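PDB 4UUO: cytosolic malate dehydrogenase, which probably interconverts malate and oxaloacetate with the help of NAD, as expected of a member of the LDH/MDH superfamily. Local coordinates for residues E274-K279 and E300-N305. Residues are numbered along the deposited sequence; the frame is centred on the assembly and turned at random.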
ATOM      1  N   GLU A 274     -14.580 -34.918  -3.548  1.00139.43           N
ATOM      2  CA  GLU A 274     -14.094 -34.765  -4.923  1.00134.55           C
ATOM      3  C   GLU A 274     -15.150 -34.161  -5.840  1.00123.14           C
ATOM      4  O   GLU A 274     -15.638 -34.835  -6.748  1.00112.65           O
ATOM      5  CB  GLU A 274     -13.629 -36.110  -5.494  1.00125.18           C
ATOM      6  CG  GLU A 274     -12.328 -36.630  -4.900  1.00134.67           C
ATOM      7  CD  GLU A 274     -11.813 -37.874  -5.606  1.00133.49           C
ATOM      8  OE1 GLU A 274     -12.338 -38.204  -6.691  1.00143.80           O
ATOM      9  OE2 GLU A 274     -10.882 -38.521  -5.078  1.00119.09           O
ATOM     10  N   PRO A 275     -15.503 -32.888  -5.606  1.00121.51           N
ATOM     11  CA  PRO A 275     -16.552 -32.262  -6.417  1.00120.62           C
ATOM     12  C   PRO A 275     -16.163 -32.229  -7.890  1.00118.41           C
ATOM     13  O   PRO A 275     -14.972 -32.146  -8.199  1.00114.49           O
ATOM     14  CB  PRO A 275     -16.656 -30.844  -5.837  1.00125.36           C
ATOM     15  CG  PRO A 275     -15.970 -30.911  -4.494  1.00124.27           C
ATOM     16  CD  PRO A 275     -14.901 -31.940  -4.654  1.00116.89           C
ATOM     17  N   TYR A 276     -17.152 -32.327  -8.776  1.00119.44           N
ATOM     18  CA  TYR A 276     -16.941 -32.231 -10.222  1.00116.42           C
ATOM     19  C   TYR A 276     -15.935 -33.257 -10.757  1.00116.10           C
ATOM     20  O   TYR A 276     -15.354 -33.061 -11.829  1.00107.16           O
ATOM     21  CB  TYR A 276     -16.490 -30.812 -10.595  1.00112.46           C
ATOM     22  CG  TYR A 276     -17.416 -29.736 -10.078  1.00115.13           C
ATOM     23  CD1 TYR A 276     -18.597 -29.432 -10.748  1.00125.60           C
ATOM     24  CD2 TYR A 276     -17.122 -29.035  -8.914  1.00101.97           C
ATOM     25  CE1 TYR A 276     -19.458 -28.456 -10.278  1.00106.66           C
ATOM     26  CE2 TYR A 276     -17.977 -28.055  -8.435  1.00105.75           C
ATOM     27  CZ  TYR A 276     -19.143 -27.771  -9.124  1.00111.28           C
ATOM     28  OH  TYR A 276     -20.001 -26.803  -8.661  1.00106.71           O
ATOM     29  N   GLY A 277     -15.736 -34.344 -10.012  1.00111.11           N
ATOM     30  CA  GLY A 277     -14.826 -35.402 -10.418  1.00 97.24           C
ATOM     31  C   GLY A 277     -13.367 -34.987 -10.383  1.00121.42           C
ATOM     32  O   GLY A 277     -12.505 -35.660 -10.961  1.00108.93           O
ATOM     33  N   ILE A 278     -13.083 -33.871  -9.719  1.00113.44           N
ATOM     34  CA  ILE A 278     -11.703 -33.437  -9.541  1.00115.90           C
ATOM     35  C   ILE A 278     -11.037 -34.337  -8.512  1.00115.21           C
ATOM     36  O   ILE A 278     -11.405 -34.332  -7.336  1.00117.76           O
ATOM     37  CB  ILE A 278     -11.608 -31.963  -9.105  1.00116.95           C
ATOM     38  CG1 ILE A 278     -12.071 -31.047 -10.241  1.00122.95           C
ATOM     39  CG2 ILE A 278     -10.185 -31.614  -8.698  1.00110.32           C
ATOM     40  CD1 ILE A 278     -11.334 -31.268 -11.554  1.00105.70           C
ATOM     41  N   LYS A 279     -10.066 -35.119  -8.972  1.00115.36           N
ATOM     42  CA  LYS A 279      -9.431 -36.138  -8.145  1.00115.63           C
ATOM     43  C   LYS A 279      -8.653 -35.523  -6.981  1.00118.40           C
ATOM     44  O   LYS A 279      -7.967 -34.502  -7.134  1.00104.66           O
ATOM     45  CB  LYS A 279      -8.515 -37.013  -9.011  1.00113.76           C
ATOM     46  CG  LYS A 279      -9.262 -37.726 -10.138  1.00135.60           C
ATOM     47  CD  LYS A 279      -8.351 -38.121 -11.295  1.00154.17           C
ATOM     48  CE  LYS A 279      -9.129 -38.884 -12.364  1.00172.89           C
ATOM     49  NZ  LYS A 279      -8.308 -39.220 -13.564  1.00177.26           N
ATOM     50  N   GLU A 300     -20.984 -26.848  -4.872  1.00134.45           N
ATOM     51  CA  GLU A 300     -20.975 -28.203  -5.440  1.00129.50           C
ATOM     52  C   GLU A 300     -21.896 -28.462  -6.636  1.00140.14           C
ATOM     53  O   GLU A 300     -21.573 -29.290  -7.491  1.00155.66           O
ATOM     54  CB  GLU A 300     -21.315 -29.221  -4.347  1.00125.82           C
ATOM     55  CG  GLU A 300     -20.161 -29.575  -3.429  1.00127.43           C
ATOM     56  CD  GLU A 300     -20.518 -30.683  -2.454  1.00139.66           C
ATOM     57  OE1 GLU A 300     -21.646 -31.214  -2.537  1.00152.15           O
ATOM     58  OE2 GLU A 300     -19.670 -31.026  -1.604  1.00142.28           O
ATOM     59  N   GLY A 301     -23.040 -27.788  -6.698  1.00125.99           N
ATOM     60  CA  GLY A 301     -24.017 -28.085  -7.734  1.00123.85           C
ATOM     61  C   GLY A 301     -24.111 -27.041  -8.829  1.00137.12           C
ATOM     62  O   GLY A 301     -25.017 -26.211  -8.823  1.00153.82           O
ATOM     63  N   LEU A 302     -23.179 -27.086  -9.777  1.00147.93           N
ATOM     64  CA  LEU A 302     -23.149 -26.111 -10.866  1.00144.70           C
ATOM     65  C   LEU A 302     -23.224 -26.789 -12.233  1.00142.16           C
ATOM     66  O   LEU A 302     -22.852 -27.955 -12.383  1.00144.41           O
ATOM     67  CB  LEU A 302     -21.885 -25.240 -10.787  1.00125.22           C
ATOM     68  CG  LEU A 302     -21.780 -24.171  -9.691  1.00111.53           C
ATOM     69  CD1 LEU A 302     -20.430 -23.472  -9.736  1.00115.37           C
ATOM     70  CD2 LEU A 302     -22.894 -23.156  -9.816  1.00114.53           C
ATOM     71  N   GLU A 303     -23.710 -26.047 -13.224  1.00139.53           N
ATOM     72  CA  GLU A 303     -23.767 -26.530 -14.598  1.00140.49           C
ATOM     73  C   GLU A 303     -22.525 -26.099 -15.373  1.00129.21           C
ATOM     74  O   GLU A 303     -22.347 -24.915 -15.678  1.00127.44           O
ATOM     75  CB  GLU A 303     -25.031 -26.021 -15.300  1.00153.04           C
ATOM     76  CG  GLU A 303     -26.335 -26.450 -14.646  1.00158.88           C
ATOM     77  CD  GLU A 303     -26.600 -27.936 -14.782  1.00166.58           C
ATOM     78  OE1 GLU A 303     -26.035 -28.564 -15.703  1.00167.51           O
ATOM     79  OE2 GLU A 303     -27.375 -28.477 -13.965  1.00176.31           O
ATOM     80  N   LEU A 304     -21.667 -27.063 -15.687  1.00117.63           N
ATOM     81  CA  LEU A 304     -20.446 -26.781 -16.428  1.00117.84           C
ATOM     82  C   LEU A 304     -20.593 -27.192 -17.886  1.00120.26           C
ATOM     83  O   LEU A 304     -20.953 -28.327 -18.181  1.00126.45           O
ATOM     84  CB  LEU A 304     -19.251 -27.503 -15.802  1.00114.08           C
ATOM     85  CG  LEU A 304     -18.993 -27.279 -14.311  1.00109.16           C
ATOM     86  CD1 LEU A 304     -17.694 -27.941 -13.912  1.00 96.03           C
ATOM     87  CD2 LEU A 304     -18.969 -25.796 -13.965  1.00113.98           C
ATOM     88  N   ASN A 305     -20.314 -26.266 -18.795  1.00125.01           N
ATOM     89  CA  ASN A 305     -20.364 -26.572 -20.218  1.00126.88           C
ATOM     90  C   ASN A 305     -19.113 -27.322 -20.672  1.00122.31           C
ATOM     91  O   ASN A 305     -18.199 -27.561 -19.882  1.00129.46           O
ATOM     92  CB  ASN A 305     -20.550 -25.291 -21.039  1.00132.97           C
ATOM     93  CG  ASN A 305     -19.686 -24.146 -20.542  1.00130.22           C
ATOM     94  OD1 ASN A 305     -18.544 -23.984 -20.967  1.00119.73           O
ATOM     95  ND2 ASN A 305     -20.233 -23.346 -19.637  1.00130.63           N
TER
HETATM   96  O   HOH W   1     -19.856 -31.633  -8.003  1.00 84.48           O
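Two loops of the C-terminal domain of the LDH/MDH fold meet here beside its three-stranded antiparallel sheet: loop 274-279, which joins strand 264-269 to strand 283-290, and loop 300-305, which leads from strand 296-298 into helix 306-329. The pair is a worked example of how one aromatic side chain and one water can join two irregular segments at a protein surface. Y276 supplies most of the contact, reaching across to E300, L302 and L304. With CB directed toward 300-305 and CG anti to the carbonyl carbon (chi1 -53°), the ring reaches the backbone of that segment. There the phenol oxygen is hydrogen-bonded to the backbone O of V299, just before the segment, while L302 packs against the same end of the ring, with L302 CB 3.2 Å from Y276 OH. The backbone N of L302 lies near the ring plane, at its edge. L304 crosses the tyrosine side chain at about a right angle and brings its CD1 to 3.6 Å from Y276 CD1; L304 also touches K309 and L312 of helix 306-329, so it lies between the tyrosine and the first turns of that helix. W182, from strand 176-182, adds an edge-to-face ring contact. P275 approaches more loosely, its CB 4.4 Å from E300 CG. Within 274-279 a backbone hydrogen bond from I278 N to P275 O closes the turn that holds Y276 and G277. A water over one ring face completes the junction, accepting from Y276 N at 2.9 Å and donating to E300 O, also at 2.9 Å.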